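Local atomic coordinates of transcriptional regulator, LacI family (Corynebacterium glutamicum, PDB entry 3H5T), a protein that activates transcription of the inositol phosphate synthase gene in an inositol-dependent way, binding a palindromic promoter motif, and takes part in regulating cell wall biogenesis. Residues Q121-A127 with A146-R150; G69-L75 with T102-P108; V115-A120 with P142-A146; L152-I156 with T331-I336. All coordinates share one frame; numbering follows the deposited sequence.

Contact 1 (Q121-A127 with A146-R150); sequences QQLVNNA and AIRAR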
loop_
_atom_site.group_PDB
_atom_site.type_symbol
_atom_site.label_atom_id
_atom_site.label_comp_id
_atom_site.label_asym_id
_atom_site.label_seq_id
_atom_site.Cartn_x
_atom_site.Cartn_y
_atom_site.Cartn_z
ATOM N N GLN A 121 9.992 21.149 -7.621
ATOM C CA GLN A 121 9.732 22.251 -6.705
ATOM C C GLN A 121 8.513 23.088 -7.076
ATOM O O GLN A 121 7.868 23.664 -6.204
ATOM C CB GLN A 121 10.997 23.108 -6.575
ATOM C CG GLN A 121 12.177 22.276 -6.045
ATOM C CD GLN A 121 13.518 23.000 -6.060
ATOM O OE1 GLN A 121 13.823 23.764 -6.988
ATOM N NE2 GLN A 121 14.339 22.741 -5.038
ATOM N N GLN A 122 8.182 23.152 -8.361
ATOM C CA GLN A 122 7.000 23.901 -8.785
ATOM C C GLN A 122 5.754 23.079 -8.463
ATOM O O GLN A 122 4.712 23.619 -8.101
ATOM C CB GLN A 122 7.036 24.188 -10.279
ATOM C CG GLN A 122 8.010 25.266 -10.659
ATOM C CD GLN A 122 7.840 25.714 -12.092
ATOM O OE1 GLN A 122 8.511 26.646 -12.541
ATOM N NE2 GLN A 122 6.938 25.055 -12.819
ATOM N N LEU A 123 5.862 21.768 -8.610
ATOM C CA LEU A 123 4.741 20.905 -8.301
ATOM C C LEU A 123 4.458 21.041 -6.805
ATOM O O LEU A 123 3.337 21.359 -6.401
ATOM C CB LEU A 123 5.074 19.442 -8.639
ATOM C CG LEU A 123 3.988 18.440 -8.223
ATOM C CD1 LEU A 123 2.663 18.855 -8.859
ATOM C CD2 LEU A 123 4.367 17.021 -8.649
ATOM N N VAL A 124 5.497 20.823 -5.997
ATOM C CA VAL A 124 5.389 20.880 -4.546
ATOM C C VAL A 124 4.998 22.228 -3.962
ATOM O O VAL A 124 4.184 22.271 -3.042
ATOM C CB VAL A 124 6.690 20.426 -3.869
ATOM C CG1 VAL A 124 6.574 20.595 -2.354
ATOM C CG2 VAL A 124 6.963 18.967 -4.215
ATOM N N ASN A 125 5.562 23.321 -4.479
ATOM C CA ASN A 125 5.217 24.643 -3.948
ATOM C C ASN A 125 3.815 25.076 -4.361
ATOM O O ASN A 125 3.297 26.072 -3.859
ATOM C CB ASN A 125 6.232 25.705 -4.388
ATOM C CG ASN A 125 7.654 25.370 -3.965
ATOM O OD1 ASN A 125 7.879 24.730 -2.942
ATOM N ND2 ASN A 125 8.619 25.823 -4.748
ATOM N N ASN A 126 3.193 24.339 -5.275
ATOM C CA ASN A 126 1.840 24.688 -5.695
ATOM C C ASN A 126 0.802 23.716 -5.130
ATOM O O ASN A 126 -0.331 23.654 -5.597
ATOM C CB ASN A 126 1.744 24.758 -7.224
ATOM C CG ASN A 126 2.517 25.941 -7.802
ATOM O OD1 ASN A 126 2.307 27.094 -7.408
ATOM N ND2 ASN A 126 3.421 25.657 -8.736
ATOM N N ALA A 127 1.210 22.955 -4.120
ATOM C CA ALA A 127 0.310 22.027 -3.450
ATOM C C ALA A 127 -0.254 22.808 -2.259
ATOM O O ALA A 127 0.485 23.173 -1.342
ATOM C CB ALA A 127 1.077 20.778 -2.968
ATOM N N ALA A 146 12.286 18.757 -2.701
ATOM C CA ALA A 146 11.413 19.899 -2.895
ATOM C C ALA A 146 10.548 20.117 -1.654
ATOM O O ALA A 146 10.330 21.246 -1.235
ATOM C CB ALA A 146 10.540 19.694 -4.124
ATOM N N ILE A 147 10.059 19.033 -1.065
ATOM C CA ILE A 147 9.231 19.121 0.136
ATOM C C ILE A 147 10.039 19.648 1.324
ATOM O O ILE A 147 9.521 20.399 2.148
ATOM C CB ILE A 147 8.636 17.733 0.496
ATOM C CG1 ILE A 147 7.569 17.359 -0.534
ATOM C CG2 ILE A 147 8.059 17.745 1.899
ATOM C CD1 ILE A 147 6.971 15.989 -0.339
ATOM N N ARG A 148 11.307 19.249 1.399
ATOM C CA ARG A 148 12.205 19.675 2.472
ATOM C C ARG A 148 12.528 21.164 2.336
ATOM O O ARG A 148 12.590 21.898 3.329
ATOM C CB ARG A 148 13.504 18.867 2.408
ATOM C CG ARG A 148 14.482 19.136 3.534
ATOM C CD ARG A 148 15.806 18.437 3.286
ATOM N NE ARG A 148 15.642 17.001 3.076
ATOM C CZ ARG A 148 15.266 16.155 4.025
ATOM N NH1 ARG A 148 15.023 16.599 5.248
ATOM N NH2 ARG A 148 15.116 14.870 3.748
ATOM N N ALA A 149 12.732 21.603 1.095
ATOM C CA ALA A 149 13.055 22.994 0.807
ATOM C C ALA A 149 11.886 23.909 1.134
ATOM O O ALA A 149 12.081 25.089 1.396
ATOM C CB ALA A 149 13.443 23.149 -0.655
ATOM N N ARG A 150 10.670 23.369 1.109
ATOM C CA ARG A 150 9.489 24.161 1.415
ATOM C C ARG A 150 9.208 24.085 2.924
ATOM O O ARG A 150 8.408 24.853 3.464
ATOM C CB ARG A 150 8.286 23.643 0.606
ATOM C CG ARG A 150 6.963 24.307 0.972
ATOM C CD ARG A 150 5.782 23.827 0.130
ATOM N NE ARG A 150 4.538 24.384 0.657
ATOM C CZ ARG A 150 3.355 24.324 0.050
ATOM N NH1 ARG A 150 3.234 23.726 -1.127
ATOM N NH2 ARG A 150 2.290 24.881 0.618
HETATM O O HOH W 1 10.188 23.335 -3.184
#
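Arg150 stretches across to residues 121-127 and sets the edge of its guanidinium against two backbone carbonyls. With CG anti to the backbone N (chi1 174°) and the chain extended as far as NE, the side chain is long enough to bring NH1 to the last turn of the partner helix. There NH1 donates to Val124 O at 2.6 Å and to Ala127 O at 2.8 Å, while NH2 adds a weak bond to Ala127 O. Val124 O sits in the guanidinium plane and is met on a lone pair; it also accepts from Ala127 N, so two donors hold it. The cation's edge thus meets carbonyls at and just beyond the C-terminal end of helix 117-125, probably an electrostatically favourable placing.

Asn125 slides past Arg150 in the opposite direction, its amide plane turned 60° from the guanidinium and OD1 3.7 Å from Arg150 CB. One water donates to both Asn125 OD1 and Ala146 O, linking the helices. Deeper down, Val124 crosses Ile147 at about a right angle, with CG1 3.8 Å from Ile147 CG1. Ala146 CB is touched by Val124 CG2 at 3.7 Å and by Gln121 CG at 3.6 Å.

The helix segments cross at -53°. Beneath them, Ile147 rests on Val132 and Ile134 of strand 132-135, and Leu123 and Ala127 rest on Ile107 of strand 103-108.

Contact 2 (G69-L75 with T102-P108); sequences GAIGVLL and TQLTLIP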
loop_
_atom_site.group_PDB
_atom_site.type_symbol
_atom_site.label_atom_id
_atom_site.label_comp_id
_atom_site.label_asym_id
_atom_site.label_seq_id
_atom_site.Cartn_x
_atom_site.Cartn_y
_atom_site.Cartn_z
ATOM N N GLY A 69 -8.167 22.530 7.624
ATOM C CA GLY A 69 -7.359 22.799 6.442
ATOM C C GLY A 69 -7.332 21.606 5.498
ATOM O O GLY A 69 -8.353 20.949 5.304
ATOM N N ALA A 70 -6.178 21.315 4.904
ATOM C CA ALA A 70 -6.073 20.169 4.001
ATOM C C ALA A 70 -4.707 19.504 4.054
ATOM O O ALA A 70 -3.707 20.165 4.307
ATOM C CB ALA A 70 -6.382 20.591 2.567
ATOM N N ILE A 71 -4.677 18.191 3.829
ATOM C CA ILE A 71 -3.421 17.440 3.809
ATOM C C ILE A 71 -3.279 16.773 2.443
ATOM O O ILE A 71 -4.276 16.449 1.792
ATOM C CB ILE A 71 -3.359 16.346 4.917
ATOM C CG1 ILE A 71 -4.391 15.255 4.648
ATOM C CG2 ILE A 71 -3.595 16.978 6.292
ATOM C CD1 ILE A 71 -4.331 14.090 5.629
ATOM N N GLY A 72 -2.041 16.579 2.003
ATOM C CA GLY A 72 -1.815 15.957 0.710
ATOM C C GLY A 72 -1.123 14.604 0.764
ATOM O O GLY A 72 -0.661 14.154 1.821
ATOM N N VAL A 73 -1.070 13.947 -0.393
ATOM C CA VAL A 73 -0.420 12.655 -0.530
ATOM C C VAL A 73 0.322 12.684 -1.862
ATOM O O VAL A 73 -0.296 12.764 -2.926
ATOM C CB VAL A 73 -1.439 11.497 -0.536
ATOM C CG1 VAL A 73 -0.714 10.156 -0.688
ATOM C CG2 VAL A 73 -2.238 11.513 0.752
ATOM N N LEU A 74 1.649 12.641 -1.795
ATOM C CA LEU A 74 2.458 12.672 -2.994
ATOM C C LEU A 74 2.581 11.268 -3.532
ATOM O O LEU A 74 3.089 10.377 -2.859
ATOM C CB LEU A 74 3.842 13.236 -2.701
ATOM C CG LEU A 74 4.696 13.471 -3.949
ATOM C CD1 LEU A 74 5.182 14.912 -3.975
ATOM C CD2 LEU A 74 5.850 12.497 -3.962
ATOM N N LEU A 75 2.108 11.086 -4.756
ATOM C CA LEU A 75 2.133 9.791 -5.416
ATOM C C LEU A 75 3.057 9.901 -6.629
ATOM O O LEU A 75 2.821 10.702 -7.536
ATOM C CB LEU A 75 0.703 9.419 -5.863
ATOM C CG LEU A 75 0.345 7.948 -6.089
ATOM C CD1 LEU A 75 0.537 7.188 -4.804
ATOM C CD2 LEU A 75 -1.094 7.815 -6.526
ATOM N N THR A 102 -10.937 16.589 7.016
ATOM C CA THR A 102 -9.802 17.222 6.356
ATOM C C THR A 102 -9.778 16.911 4.859
ATOM O O THR A 102 -9.858 15.746 4.454
ATOM C CB THR A 102 -8.459 16.723 6.951
ATOM O OG1 THR A 102 -8.370 17.095 8.330
ATOM C CG2 THR A 102 -7.285 17.310 6.188
ATOM N N GLN A 103 -9.660 17.951 4.038
ATOM C CA GLN A 103 -9.591 17.759 2.596
ATOM C C GLN A 103 -8.313 16.966 2.326
ATOM O O GLN A 103 -7.290 17.220 2.949
ATOM C CB GLN A 103 -9.533 19.109 1.872
ATOM C CG GLN A 103 -10.785 19.965 2.026
ATOM C CD GLN A 103 -10.649 21.344 1.387
ATOM O OE1 GLN A 103 -10.247 21.476 0.230
ATOM N NE2 GLN A 103 -11.006 22.374 2.137
ATOM N N LEU A 104 -8.386 15.994 1.421
ATOM C CA LEU A 104 -7.238 15.156 1.061
ATOM C C LEU A 104 -6.869 15.436 -0.394
ATOM O O LEU A 104 -7.650 15.185 -1.298
ATOM C CB LEU A 104 -7.582 13.672 1.238
ATOM C CG LEU A 104 -6.485 12.642 0.924
ATOM C CD1 LEU A 104 -5.219 13.003 1.680
ATOM C CD2 LEU A 104 -6.948 11.242 1.304
ATOM N N THR A 105 -5.676 15.965 -0.612
ATOM C CA THR A 105 -5.227 16.311 -1.949
ATOM C C THR A 105 -4.172 15.367 -2.500
ATOM O O THR A 105 -3.045 15.318 -1.997
ATOM C CB THR A 105 -4.678 17.740 -1.947
ATOM O OG1 THR A 105 -5.756 18.645 -1.696
ATOM C CG2 THR A 105 -4.017 18.083 -3.267
ATOM N N LEU A 106 -4.542 14.622 -3.537
ATOM C CA LEU A 106 -3.623 13.689 -4.175
ATOM C C LEU A 106 -2.755 14.481 -5.143
ATOM O O LEU A 106 -3.273 15.228 -5.979
ATOM C CB LEU A 106 -4.409 12.614 -4.920
ATOM C CG LEU A 106 -5.377 11.802 -4.058
ATOM C CD1 LEU A 106 -6.193 10.878 -4.939
ATOM C CD2 LEU A 106 -4.596 11.006 -3.028
ATOM N N ILE A 107 -1.439 14.324 -5.009
ATOM C CA ILE A 107 -0.463 15.037 -5.837
ATOM C C ILE A 107 0.260 14.047 -6.753
ATOM O O ILE A 107 1.075 13.247 -6.286
ATOM C CB ILE A 107 0.620 15.746 -4.952
ATOM C CG1 ILE A 107 -0.032 16.472 -3.772
ATOM C CG2 ILE A 107 1.390 16.764 -5.761
ATOM C CD1 ILE A 107 0.983 16.952 -2.729
ATOM N N PRO A 108 -0.023 14.090 -8.064
ATOM C CA PRO A 108 0.590 13.207 -9.060
ATOM C C PRO A 108 2.003 13.658 -9.424
ATOM O O PRO A 108 2.175 14.667 -10.102
ATOM C CB PRO A 108 -0.345 13.329 -10.267
ATOM C CG PRO A 108 -1.620 13.872 -9.706
ATOM C CD PRO A 108 -1.132 14.842 -8.667
#
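Leu104 drops CD1 into the hollow between Ile71 and Val73, two side chains that project from the same face of the neighbouring parallel strand. The methyl lies 3.8 Å from Ile71 CG1 and 3.5 Å from Val73 CG2. Leu104 CG is anti to its backbone N (chi1 -179°), which swings the branched end across the gap between strands. Thr102 fills the space beside Ile71 from the other end: its CG2 packs 3.7 Å from Ile71 CG2, the two side chains crossing at about a right angle. Ile71 continues on to Leu332 and Leu333 of helix 321-336. Further along, Leu106 CD2 leans on Val73 CB at 4.1 Å, so that Val73 is a bump between two leucines.

On the other face Ala70 and Gln103 meet CB to CB at 3.6 Å. Ile107 sets its CB 3.7 Å from Val73 O, and its CG1-CD1 arm occupies the place left by the missing side chain of Gly72; CD1 reaches Ala127 and CG2 meets Leu123.

Five backbone hydrogen bonds join the strands, from Ile71 N to Gln103 O at one end to the nearly straight Leu75 N to Ile107 O (2.8 Å, 175°) at the other. Ile71 and Val73 spend both N and O on strand 103-108, whereas Ala70, Gly72 and Leu74 turn theirs to residues 130-135, as expected of an inner strand of a parallel sheet. Main-chain bonds therefore fix the register, while carbon contacts fill the face bearing Ile71 and Val73.

Contact 3 (V115-A120 with P142-A146); sequences VDHVSA and PHIDA
Ala120 and His143 bring together the first turns of helices 117-125 and 142-150, two neighbouring helices on one face of the sheet in a periplasmic-binding-protein-like fold. His143 can be followed outward. Its CB touches Leu74 of the sheet below, and chi1 of -64° then carries CG away from the carbonyl carbon and under Ala120, whose CB is 4.0 Å off. ND1 and CE1 come closer to that methyl, which sits over one face of the imidazole in a CH-pi contact, 3.7 Å from the ring centroid and displaced toward the rim. CE1 also meets Leu123, and NE2, the far atom, has Val115 CG1 4.0 Å away, the valine crossing the histidine at about a right angle.

Pro142 meets the same Ala120 methyl from a direction roughly square to the histidine. Its CB lies against that methyl and makes an off-centre CH-pi contact with the ring of His117, while its CG touches Val115 CG1 at 4.1 Å. Around this apolar patch several polar groups have partners: Asp116, the N-cap residue, takes the Ser119 backbone N-H and the Ser119 hydroxyl on the single atom OD1, and His143 N is hydrogen-bonded to Asp141. Val115 O accepts from the distant Arg201, which also lies against Pro142.

Farther out, the Asp145 carboxylate approaches the edge of the His117 ring, the two planes 39° apart. Asp145 OD2 is in the ring plane, 3.5 Å from His117 CE1 and farther, 4.1 Å, from ND1.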
loop_
_atom_site.group_PDB
_atom_site.type_symbol
_atom_site.label_atom_id
_atom_site.label_comp_id
_atom_site.label_asym_id
_atom_site.label_seq_id
_atom_site.Cartn_x
_atom_site.Cartn_y
_atom_site.Cartn_z
ATOM N N VAL A 115 12.897 14.312 -14.728
ATOM C CA VAL A 115 12.460 15.310 -13.764
ATOM C C VAL A 115 13.639 15.914 -13.014
ATOM O O VAL A 115 14.485 15.200 -12.490
ATOM C CB VAL A 115 11.472 14.710 -12.741
ATOM C CG1 VAL A 115 10.963 15.793 -11.808
ATOM C CG2 VAL A 115 10.311 14.071 -13.460
ATOM N N ASP A 116 13.696 17.239 -12.991
ATOM C CA ASP A 116 14.758 17.946 -12.290
ATOM C C ASP A 116 14.137 18.719 -11.136
ATOM O O ASP A 116 12.917 18.804 -11.019
ATOM C CB ASP A 116 15.489 18.897 -13.231
ATOM C CG ASP A 116 14.543 19.722 -14.058
ATOM O OD1 ASP A 116 13.478 20.103 -13.529
ATOM O OD2 ASP A 116 14.869 20.001 -15.233
ATOM N N HIS A 117 14.978 19.295 -10.292
ATOM C CA HIS A 117 14.502 20.021 -9.127
ATOM C C HIS A 117 13.547 21.180 -9.384
ATOM O O HIS A 117 12.638 21.408 -8.595
ATOM C CB HIS A 117 15.711 20.456 -8.300
ATOM C CG HIS A 117 16.528 19.296 -7.817
ATOM N ND1 HIS A 117 16.193 18.565 -6.695
ATOM C CD2 HIS A 117 17.610 18.683 -8.354
ATOM C CE1 HIS A 117 17.033 17.555 -6.564
ATOM N NE2 HIS A 117 17.902 17.603 -7.558
ATOM N N VAL A 118 13.715 21.904 -10.484
ATOM C CA VAL A 118 12.803 23.013 -10.744
ATOM C C VAL A 118 11.400 22.492 -11.044
ATOM O O VAL A 118 10.405 23.118 -10.680
ATOM C CB VAL A 118 13.268 23.894 -11.925
ATOM C CG1 VAL A 118 13.258 23.099 -13.216
ATOM C CG2 VAL A 118 12.354 25.106 -12.042
ATOM N N SER A 119 11.316 21.345 -11.708
ATOM C CA SER A 119 10.016 20.767 -12.023
ATOM C C SER A 119 9.348 20.280 -10.739
ATOM O O SER A 119 8.183 20.569 -10.480
ATOM C CB SER A 119 10.173 19.592 -12.990
ATOM O OG SER A 119 10.823 19.988 -14.184
ATOM N N ALA A 120 10.105 19.549 -9.931
ATOM C CA ALA A 120 9.597 19.004 -8.679
ATOM C C ALA A 120 9.190 20.094 -7.694
ATOM O O ALA A 120 8.162 19.987 -7.028
ATOM C CB ALA A 120 10.646 18.099 -8.048
ATOM N N PRO A 142 13.670 13.821 -6.423
ATOM C CA PRO A 142 13.708 15.275 -6.268
ATOM C C PRO A 142 12.495 15.893 -5.576
ATOM O O PRO A 142 12.569 17.015 -5.083
ATOM C CB PRO A 142 13.903 15.771 -7.698
ATOM C CG PRO A 142 13.204 14.735 -8.512
ATOM C CD PRO A 142 13.637 13.441 -7.848
ATOM N N HIS A 143 11.382 15.168 -5.528
ATOM C CA HIS A 143 10.187 15.696 -4.864
ATOM C C HIS A 143 10.405 15.720 -3.353
ATOM O O HIS A 143 9.905 16.608 -2.659
ATOM C CB HIS A 143 8.961 14.857 -5.244
ATOM C CG HIS A 143 8.638 14.920 -6.703
ATOM N ND1 HIS A 143 8.038 16.020 -7.284
ATOM C CD2 HIS A 143 8.940 14.079 -7.717
ATOM C CE1 HIS A 143 7.992 15.853 -8.593
ATOM N NE2 HIS A 143 8.533 14.685 -8.883
ATOM N N ILE A 144 11.163 14.747 -2.853
ATOM C CA ILE A 144 11.486 14.682 -1.433
ATOM C C ILE A 144 12.245 15.958 -1.063
ATOM O O ILE A 144 11.912 16.622 -0.077
ATOM C CB ILE A 144 12.386 13.468 -1.110
ATOM C CG1 ILE A 144 11.626 12.166 -1.372
ATOM C CG2 ILE A 144 12.873 13.548 0.332
ATOM C CD1 ILE A 144 10.415 11.963 -0.496
ATOM N N ASP A 145 13.262 16.297 -1.862
ATOM C CA ASP A 145 14.070 17.498 -1.621
ATOM C C ASP A 145 13.216 18.760 -1.749
ATOM O O ASP A 145 13.397 19.721 -1.001
ATOM C CB ASP A 145 15.244 17.583 -2.607
ATOM C CG ASP A 145 16.141 16.347 -2.573
ATOM O OD1 ASP A 145 16.564 15.928 -1.474
ATOM O OD2 ASP A 145 16.429 15.793 -3.655
ATOM N N ALA A 146 12.286 18.757 -2.701
ATOM C CA ALA A 146 11.413 19.899 -2.895
ATOM C C ALA A 146 10.548 20.117 -1.654
ATOM O O ALA A 146 10.330 21.246 -1.235
ATOM C CB ALA A 146 10.540 19.694 -4.124
#

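Contact 4 (L152-I156 with T331-I336); sequences LPAVI and TLLKMI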
loop_
_atom_site.group_PDB
_atom_site.type_symbol
_atom_site.label_atom_id
_atom_site.label_comp_id
_atom_site.label_asym_id
_atom_site.label_seq_id
_atom_site.Cartn_x
_atom_site.Cartn_y
_atom_site.Cartn_z
ATOM N N LEU A 152 7.760 21.663 4.477
ATOM C CA LEU A 152 6.419 21.096 4.632
ATOM C C LEU A 152 6.447 19.877 5.556
ATOM O O LEU A 152 7.180 18.922 5.309
ATOM C CB LEU A 152 5.878 20.691 3.256
ATOM C CG LEU A 152 4.387 20.413 3.043
ATOM C CD1 LEU A 152 3.570 21.660 3.358
ATOM C CD2 LEU A 152 4.164 19.984 1.589
ATOM N N PRO A 153 5.665 19.905 6.647
ATOM C CA PRO A 153 5.654 18.758 7.562
ATOM C C PRO A 153 5.363 17.502 6.741
ATOM O O PRO A 153 4.395 17.462 5.980
ATOM C CB PRO A 153 4.512 19.093 8.523
ATOM C CG PRO A 153 4.519 20.586 8.554
ATOM C CD PRO A 153 4.728 20.951 7.097
ATOM N N ALA A 154 6.186 16.475 6.885
ATOM C CA ALA A 154 5.955 15.282 6.103
ATOM C C ALA A 154 6.263 13.971 6.799
ATOM O O ALA A 154 7.175 13.876 7.627
ATOM C CB ALA A 154 6.736 15.372 4.817
ATOM N N VAL A 155 5.474 12.963 6.452
ATOM C CA VAL A 155 5.640 11.620 6.977
ATOM C C VAL A 155 5.825 10.728 5.749
ATOM O O VAL A 155 5.201 10.947 4.710
ATOM C CB VAL A 155 4.395 11.155 7.756
ATOM C CG1 VAL A 155 3.168 11.200 6.851
ATOM C CG2 VAL A 155 4.602 9.738 8.258
ATOM N N ILE A 156 6.686 9.727 5.866
ATOM C CA ILE A 156 6.942 8.826 4.753
ATOM C C ILE A 156 6.383 7.431 5.020
ATOM O O ILE A 156 6.524 6.904 6.125
ATOM C CB ILE A 156 8.468 8.711 4.494
ATOM C CG1 ILE A 156 9.002 10.034 3.946
ATOM C CG2 ILE A 156 8.761 7.565 3.533
ATOM C CD1 ILE A 156 10.507 10.155 4.043
ATOM N N THR A 331 0.035 10.391 12.147
ATOM C CA THR A 331 1.364 10.892 12.431
ATOM C C THR A 331 1.489 12.294 11.849
ATOM O O THR A 331 2.015 13.196 12.497
ATOM C CB THR A 331 2.428 9.981 11.818
ATOM O OG1 THR A 331 2.311 8.675 12.389
ATOM C CG2 THR A 331 3.814 10.511 12.082
ATOM N N LEU A 332 0.988 12.477 10.630
ATOM C CA LEU A 332 1.060 13.779 9.977
ATOM C C LEU A 332 0.311 14.834 10.791
ATOM O O LEU A 332 0.877 15.880 11.135
ATOM C CB LEU A 332 0.486 13.705 8.554
ATOM C CG LEU A 332 0.558 15.003 7.735
ATOM C CD1 LEU A 332 1.986 15.500 7.698
ATOM C CD2 LEU A 332 0.050 14.772 6.323
ATOM N N LEU A 333 -0.950 14.552 11.112
ATOM C CA LEU A 333 -1.753 15.485 11.894
ATOM C C LEU A 333 -1.096 15.835 13.230
ATOM O O LEU A 333 -1.071 17.003 13.611
ATOM C CB LEU A 333 -3.155 14.921 12.121
ATOM C CG LEU A 333 -3.976 14.777 10.841
ATOM C CD1 LEU A 333 -5.397 14.316 11.175
ATOM C CD2 LEU A 333 -4.003 16.117 10.114
ATOM N N LYS A 334 -0.562 14.843 13.942
ATOM C CA LYS A 334 0.111 15.123 15.208
ATOM C C LYS A 334 1.329 16.012 14.979
ATOM O O LYS A 334 1.671 16.827 15.841
ATOM C CB LYS A 334 0.573 13.841 15.889
ATOM C CG LYS A 334 -0.473 13.130 16.697
ATOM C CD LYS A 334 0.122 11.865 17.291
ATOM C CE LYS A 334 -0.851 11.189 18.238
ATOM N NZ LYS A 334 -2.163 10.961 17.582
ATOM N N MET A 335 1.993 15.848 13.831
ATOM C CA MET A 335 3.167 16.659 13.498
ATOM C C MET A 335 2.739 18.119 13.335
ATOM O O MET A 335 3.340 19.027 13.903
ATOM C CB MET A 335 3.804 16.196 12.179
ATOM C CG MET A 335 4.791 15.038 12.254
ATOM S SD MET A 335 5.427 14.590 10.587
ATOM C CE MET A 335 6.719 15.781 10.422
ATOM N N ILE A 336 1.701 18.327 12.532
ATOM C CA ILE A 336 1.171 19.657 12.265
ATOM C C ILE A 336 0.643 20.283 13.554
ATOM O O ILE A 336 0.648 21.502 13.712
ATOM C CB ILE A 336 0.036 19.588 11.197
ATOM C CG1 ILE A 336 0.631 19.186 9.846
ATOM C CG2 ILE A 336 -0.687 20.930 11.077
ATOM C CD1 ILE A 336 -0.407 18.951 8.766
#
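Pro153, Val155 and Met335 give up the largest areas where the start of strand 154-157 runs beneath the last turns of helix 321-336. Val155 sends both methyls up to the helix, straddling two successive residues. Its chi1 of 58° puts CG1 between the backbone N and carbonyl carbon, where it meets Leu332 CB at 4.0 Å, and leaves CG2 against Thr331 CG2, also at 4.0 Å. The hydroxyl of Thr331 is engaged elsewhere, with Lys327 O in its own helix.

Met335 comes down over the main chain between Val155 and Pro153. A bend at chi3 (83°) turns the thioether end over the Ala154 peptide, with CE 3.4 Å and SD 3.5 Å from Ala154 O. Pro153 sets its puckered ring beside it: its CB touches Ile336 CG1 at 4.1 Å, and its carbonyl O lies 3.6 Å from Leu332 CD1. The interface is held by van der Waals contacts, while the backbones of Pro153, Val155 and Ile156 hydrogen-bond within the sheet.

The axes of segments 154-156 and 331-336 run roughly antiparallel, 155° between their directions and 8.0 Å apart at closest approach. Val155 pairs through its backbone with Val132 and Ile134 of the adjacent strand, and Leu332 extends the packing to Val133. Ala154 points to the other face of the sheet, onto Ile147 of helix 142-150, so this strand is sandwiched between helices.

In the fold
All four contacts belong to one half of the two-sheet, periplasmic-binding-protein-like region. Contact 2 comes first along the chain and forms the edge of its sheet. Contacts 3 and 1 follow, sharing helices 117-125 and 142-150 and the residue Ala146, their centres about 8 Å apart; contact 4 then joins an inner strand to a helix that returns some 175 residues later. The helix pair of contacts 1 and 3 lies on the face bearing Leu74 and Ile107, helix 321-336 on the face bearing Ile71 and Val155. Contacts 2 and 4, centres about 12 Å apart, meet through Ile71. Together they sample a three-layer alpha/beta/alpha sandwich, with helices packed on both faces of one sheet.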